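Local coordinates for protein urocanate hydratase (Paenibacillus sp. Soil724D2, PDB 7NED) that probably hydrates thiourocanate in bacterial ergothioneine breakdown, as an NAD+-dependent member of the urocanase family, at residues E530-V535 with I540-T545; H434-S439 with N513-L518. All blocks are in the same frame, centred on the assembly; numbering follows the deposited sequence.

Interaction 1: residues E530-V535 with I540-T545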
loop_
_atom_site.group_PDB
_atom_site.type_symbol
_atom_site.label_atom_id
_atom_site.label_comp_id
_atom_site.label_asym_id
_atom_site.label_seq_id
_atom_site.Cartn_x
_atom_site.Cartn_y
_atom_site.Cartn_z
ATOM N N GLU A 530 2.018 0.727 -27.564
ATOM C CA GLU A 530 3.034 -0.316 -27.426
ATOM C C GLU A 530 2.541 -1.446 -26.530
ATOM O O GLU A 530 2.819 -2.625 -26.777
ATOM C CB GLU A 530 4.333 0.278 -26.851
ATOM C CG GLU A 530 4.906 1.495 -27.582
ATOM C CD GLU A 530 4.432 2.893 -27.073
ATOM O OE1 GLU A 530 3.259 3.084 -26.575
ATOM O OE2 GLU A 530 5.283 3.826 -27.176
ATOM N N SER A 531 1.818 -1.094 -25.477
ATOM C CA SER A 531 1.258 -2.083 -24.550
ATOM C C SER A 531 0.182 -2.927 -25.232
ATOM O O SER A 531 0.129 -4.152 -25.086
ATOM C CB SER A 531 0.636 -1.332 -23.400
ATOM O OG SER A 531 1.623 -0.610 -22.743
ATOM N N ALA A 532 -0.707 -2.276 -25.966
ATOM C CA ALA A 532 -1.748 -3.032 -26.648
ATOM C C ALA A 532 -1.131 -3.971 -27.677
ATOM O O ALA A 532 -1.581 -5.119 -27.845
ATOM C CB ALA A 532 -2.760 -2.063 -27.278
ATOM N N ASP A 533 -0.052 -3.524 -28.335
ATOM C CA ASP A 533 0.671 -4.422 -29.217
ATOM C C ASP A 533 1.285 -5.583 -28.449
ATOM O O ASP A 533 1.209 -6.742 -28.877
ATOM C CB ASP A 533 1.751 -3.635 -29.958
ATOM C CG ASP A 533 2.437 -4.463 -31.010
ATOM O OD1 ASP A 533 3.638 -4.769 -30.833
ATOM O OD2 ASP A 533 1.762 -4.795 -32.004
ATOM N N GLU A 534 1.925 -5.288 -27.318
ATOM C CA GLU A 534 2.530 -6.356 -26.532
ATOM C C GLU A 534 1.490 -7.353 -26.068
ATOM O O GLU A 534 1.749 -8.562 -26.087
ATOM C CB GLU A 534 3.283 -5.786 -25.331
ATOM C CG GLU A 534 4.183 -6.801 -24.609
ATOM C CD GLU A 534 5.436 -7.249 -25.426
ATOM O OE1 GLU A 534 6.136 -8.184 -24.946
ATOM O OE2 GLU A 534 5.723 -6.684 -26.527
ATOM N N VAL A 535 0.303 -6.876 -25.629
ATOM C CA VAL A 535 -0.748 -7.805 -25.233
ATOM C C VAL A 535 -1.045 -8.790 -26.361
ATOM O O VAL A 535 -1.138 -10.007 -26.150
ATOM C CB VAL A 535 -2.020 -7.037 -24.824
ATOM C CG1 VAL A 535 -3.224 -7.991 -24.827
ATOM C CG2 VAL A 535 -1.800 -6.356 -23.464
ATOM N N ILE A 540 -1.426 -11.867 -23.511
ATOM C CA ILE A 540 -1.750 -11.473 -22.145
ATOM C C ILE A 540 -3.253 -11.274 -22.048
ATOM O O ILE A 540 -3.873 -10.675 -22.935
ATOM C CB ILE A 540 -0.995 -10.196 -21.766
ATOM C CG1 ILE A 540 0.513 -10.388 -22.043
ATOM C CG2 ILE A 540 -1.274 -9.864 -20.276
ATOM C CD1 ILE A 540 1.422 -9.153 -21.708
ATOM N N ARG A 541 -3.859 -11.771 -20.977
ATOM C CA ARG A 541 -5.327 -11.766 -20.908
ATOM C C ARG A 541 -5.793 -10.435 -20.315
ATOM O O ARG A 541 -6.101 -10.295 -19.131
ATOM C CB ARG A 541 -5.810 -12.977 -20.140
ATOM C CG ARG A 541 -5.349 -14.254 -20.802
ATOM C CD ARG A 541 -5.739 -15.499 -20.030
ATOM N NE ARG A 541 -7.189 -15.584 -19.964
ATOM C CZ ARG A 541 -7.851 -16.454 -19.205
ATOM N NH1 ARG A 541 -7.177 -17.294 -18.418
ATOM N NH2 ARG A 541 -9.177 -16.468 -19.221
ATOM N N TRP A 542 -5.818 -9.434 -21.180
ATOM C CA TRP A 542 -6.322 -8.108 -20.857
ATOM C C TRP A 542 -7.853 -8.109 -20.942
ATOM O O TRP A 542 -8.424 -8.348 -22.008
ATOM C CB TRP A 542 -5.704 -7.106 -21.838
ATOM C CG TRP A 542 -5.952 -5.668 -21.566
ATOM C CD1 TRP A 542 -6.408 -5.120 -20.415
ATOM C CD2 TRP A 542 -5.765 -4.590 -22.489
ATOM N NE1 TRP A 542 -6.515 -3.753 -20.555
ATOM C CE2 TRP A 542 -6.134 -3.409 -21.829
ATOM C CE3 TRP A 542 -5.332 -4.517 -23.825
ATOM C CZ2 TRP A 542 -6.086 -2.160 -22.443
ATOM C CZ3 TRP A 542 -5.256 -3.264 -24.434
ATOM C CH2 TRP A 542 -5.614 -2.107 -23.746
ATOM N N ILE A 543 -8.519 -7.828 -19.835
ATOM C CA ILE A 543 -9.983 -7.801 -19.817
ATOM C C ILE A 543 -10.513 -6.525 -20.464
ATOM O O ILE A 543 -10.062 -5.412 -20.162
ATOM C CB ILE A 543 -10.492 -7.937 -18.376
ATOM C CG1 ILE A 543 -10.000 -9.259 -17.800
ATOM C CG2 ILE A 543 -12.007 -7.811 -18.348
ATOM C CD1 ILE A 543 -10.420 -9.514 -16.312
ATOM N N LYS A 544 -11.491 -6.676 -21.356
ATOM C CA LYS A 544 -12.137 -5.548 -22.012
ATOM C C LYS A 544 -13.486 -5.309 -21.355
ATOM O O LYS A 544 -14.235 -6.259 -21.138
ATOM C CB LYS A 544 -12.337 -5.853 -23.497
ATOM C CG LYS A 544 -11.056 -6.122 -24.201
ATOM C CD LYS A 544 -10.251 -4.858 -24.156
ATOM C CE LYS A 544 -8.823 -5.045 -24.567
ATOM N NZ LYS A 544 -8.281 -3.667 -24.474
ATOM N N THR A 545 -13.772 -4.066 -21.082
ATOM C CA THR A 545 -14.987 -3.691 -20.436
ATOM C C THR A 545 -15.910 -2.797 -21.242
ATOM O O THR A 545 -17.065 -2.819 -21.024
ATOM C CB THR A 545 -14.727 -2.958 -19.130
ATOM O OG1 THR A 545 -14.246 -1.656 -19.411
ATOM C CG2 THR A 545 -13.755 -3.676 -18.313
HETATM O O HOH W 1 -4.144 -11.363 -25.513
#

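Interaction 2: residues H434-S439 with N513-L518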
loop_
_atom_site.group_PDB
_atom_site.type_symbol
_atom_site.label_atom_id
_atom_site.label_comp_id
_atom_site.label_asym_id
_atom_site.label_seq_id
_atom_site.Cartn_x
_atom_site.Cartn_y
_atom_site.Cartn_z
ATOM N N HIS A 434 12.862 -1.302 -8.564
ATOM C CA HIS A 434 11.407 -1.075 -8.529
ATOM C C HIS A 434 10.954 -0.169 -9.650
ATOM O O HIS A 434 9.742 -0.034 -9.867
ATOM C CB HIS A 434 10.969 -0.459 -7.203
ATOM C CG HIS A 434 11.257 -1.323 -6.016
ATOM N ND1 HIS A 434 10.674 -1.096 -4.788
ATOM C CD2 HIS A 434 12.070 -2.398 -5.858
ATOM C CE1 HIS A 434 11.090 -2.012 -3.928
ATOM N NE2 HIS A 434 11.940 -2.814 -4.549
ATOM N N LEU A 435 11.906 0.444 -10.369
ATOM C CA LEU A 435 11.604 1.281 -11.532
ATOM C C LEU A 435 11.227 0.330 -12.661
ATOM O O LEU A 435 12.045 -0.037 -13.508
ATOM C CB LEU A 435 12.809 2.158 -11.895
ATOM C CG LEU A 435 12.541 3.259 -12.932
ATOM C CD1 LEU A 435 11.873 4.492 -12.292
ATOM C CD2 LEU A 435 13.867 3.589 -13.674
ATOM N N ASP A 436 10.011 -0.182 -12.631
ATOM C CA ASP A 436 9.555 -1.214 -13.559
ATOM C C ASP A 436 8.041 -1.032 -13.726
ATOM O O ASP A 436 7.390 -0.526 -12.852
ATOM C CB ASP A 436 9.923 -2.590 -12.999
ATOM C CG ASP A 436 9.875 -3.748 -14.036
ATOM O OD1 ASP A 436 10.306 -3.592 -15.127
ATOM O OD2 ASP A 436 9.448 -4.824 -13.703
ATOM N N ALA A 437 7.547 -1.470 -14.855
ATOM C CA ALA A 437 6.188 -1.292 -15.235
ATOM C C ALA A 437 5.063 -1.336 -14.183
ATOM O O ALA A 437 4.541 -0.330 -13.951
ATOM C CB ALA A 437 5.842 -2.065 -16.460
ATOM N N ALA A 438 4.727 -2.408 -13.531
ATOM C CA ALA A 438 3.563 -2.220 -12.560
ATOM C C ALA A 438 4.012 -1.958 -11.130
ATOM O O ALA A 438 3.265 -2.031 -10.239
ATOM C CB ALA A 438 2.544 -3.284 -12.674
ATOM N N SER A 439 5.247 -1.573 -10.977
ATOM C CA SER A 439 5.811 -1.548 -9.647
ATOM C C SER A 439 6.275 -0.274 -9.015
ATOM O O SER A 439 6.905 -0.241 -7.992
ATOM C CB SER A 439 6.849 -2.644 -9.572
ATOM O OG SER A 439 7.881 -2.314 -10.375
ATOM N N ASN A 513 6.187 -14.258 -15.338
ATOM C CA ASN A 513 5.124 -13.928 -16.296
ATOM C C ASN A 513 4.140 -12.907 -15.711
ATOM O O ASN A 513 3.623 -12.053 -16.434
ATOM C CB ASN A 513 4.351 -15.171 -16.709
ATOM C CG ASN A 513 5.110 -16.059 -17.659
ATOM O OD1 ASN A 513 6.057 -15.637 -18.345
ATOM N ND2 ASN A 513 4.646 -17.300 -17.757
ATOM N N ASN A 514 3.846 -12.994 -14.415
ATOM C CA ASN A 514 2.884 -12.050 -13.824
ATOM C C ASN A 514 3.525 -10.731 -13.427
ATOM O O ASN A 514 2.845 -9.694 -13.397
ATOM C CB ASN A 514 2.204 -12.675 -12.586
ATOM C CG ASN A 514 1.349 -13.861 -12.942
ATOM O OD1 ASN A 514 1.079 -14.078 -14.127
ATOM N ND2 ASN A 514 0.971 -14.676 -11.942
ATOM N N ASP A 515 4.814 -10.745 -13.099
ATOM C CA ASP A 515 5.490 -9.497 -12.773
ATOM C C ASP A 515 5.569 -8.609 -14.004
ATOM O O ASP A 515 5.224 -7.424 -13.942
ATOM C CB ASP A 515 6.871 -9.794 -12.202
ATOM C CG ASP A 515 7.518 -8.571 -11.564
ATOM O OD1 ASP A 515 6.864 -7.870 -10.760
ATOM O OD2 ASP A 515 8.712 -8.311 -11.861
ATOM N N THR A 516 5.943 -9.177 -15.160
ATOM C CA THR A 516 5.910 -8.372 -16.373
ATOM C C THR A 516 4.500 -8.251 -16.930
ATOM O O THR A 516 4.154 -7.203 -17.477
ATOM C CB THR A 516 6.854 -8.949 -17.444
ATOM O OG1 THR A 516 6.599 -10.341 -17.638
ATOM C CG2 THR A 516 8.289 -8.784 -16.962
ATOM N N GLY A 517 3.681 -9.294 -16.797
ATOM C CA GLY A 517 2.360 -9.256 -17.400
ATOM C C GLY A 517 1.511 -8.128 -16.847
ATOM O O GLY A 517 0.827 -7.425 -17.588
ATOM N N LEU A 518 1.545 -7.936 -15.533
ATOM C CA LEU A 518 0.771 -6.832 -14.973
ATOM C C LEU A 518 1.356 -5.505 -15.406
ATOM O O LEU A 518 0.613 -4.526 -15.598
ATOM C CB LEU A 518 0.745 -6.933 -13.438
ATOM C CG LEU A 518 -0.075 -5.850 -12.707
ATOM C CD1 LEU A 518 -1.556 -5.955 -13.052
ATOM C CD2 LEU A 518 0.177 -5.945 -11.184
HETATM O O HOH W 2 6.954 -4.974 -12.378
#

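Interaction 1: residues E530-V535 with I540-T545
Ala532 meets Trp542, and Val535 meets both Ile540 and Trp542, just beyond the last helix of the chain (529-538), where the C-terminal tail makes an inverse gamma turn centred on Arg541, closed by Trp542 N to Ile540 O at 2.9 Å. The tail draws away from the helix at the protein surface, with Ile540 and Trp542 turned back toward it. Ala532 brings CB obliquely to the six-membered part of the indole, 4.0 Å from Trp542 CZ3. Glu534 contributes little across the contact; its carboxylate is taken up by salt bridges to Lys538 and Arg346. Val535 carries the main load, with its two methyls split by the torsion: CG1 lies anti to the backbone N (chi1 163°), touching Ile540 O at 3.3 Å and Trp542 CB at 4.0 Å, while CG2 comes obliquely to the ring at CE3, also 4.0 Å. The valine and tryptophan side chains cross at about a right angle. Leu521 of helix 502-525 touches both Val535 and Trp542, and Ile79 of the second subunit packs on Trp542. With the indole cut back to an alanine here, Ala532 CB and Val535 CG2 would probably lose their partner and a gap would open beside Leu521. The backbones join at Val535 O, which accepts Ile540 N-H at 3.2 Å on an in-plane lone pair; a water donates to Ile540 O at 2.7 Å and more weakly to the same Val535 O.

Interaction 2: residues H434-S439 with N513-L518
Ala438 and Leu518 make the tight half of this contact, where a turn interrupting strand 428-441 meets helix 502-525. The alanine methyl sits against the leucine branch point, with Ala438 CB 3.7 Å from Leu518 CG, and also reaches one of its methyls, Leu518 CD2, at 3.9 Å. Leu518 CG stands anti to the backbone N (chi1 -178°), which keeps the branch alongside that methyl. Leu463 and Asn464 of helix 459-469 touch the same leucine, and Phe82 of the second subunit packs on it as well.

The looser half is polar and hydrated, although it too is buried. Asp436 and Asp515 approach through one oxygen each, OD2 to OD2 at 4.0 Å, with their carboxylate planes turned 47° apart. Two like charges this close would probably repel, but each has a basic partner: Arg408 forms a salt bridge with Asp436 OD1, and Arg432 with Asp515 OD2. Asn464 and Asn468 give further hydrogen bonds to Asp515 OD1. A water sits between the acids, within donating distance of Asp436 OD2 (2.8 Å) and, weakly, of Asp515 OD1 (3.3 Å), with more acceptors near than it has protons. Such a mesh of arginines, amides and water is likely to offset much of the negative charge and to fix how both carboxylates are turned.

The loop side is shaped by its own backbone: Ser439 N bonds to Asp436 O at 3.0 Å, closing the turn that presents Ala438 to the helix. The side chain of Asp436 remains about 10 Å from both bound urocanate and NAD. The arrangement is thus a type I beta turn, from Asp436 to Ser439, packed on a helix within the urocanase C-terminal domain.

From the N terminus, the chain first enters the turn at 434-439 in a strand of the mixed sheet, then runs through helix 459-469 and two further strands before helix 502-525 returns to it; interaction 2 closes this loop of 73 intervening residues. Helix 529-538 follows, and interaction 1 closes a far shorter loop of four residues as the chain leaves the helix. The two lie in series, neither nested nor crossed, with centres 14 Å apart. Helix 502-525 joins them: Ile540 CG2 packs 4.2 Å from Gly517 O. Together they tie the sheet, through that helix, to the C-terminal tail, and both contacts reach the second subunit.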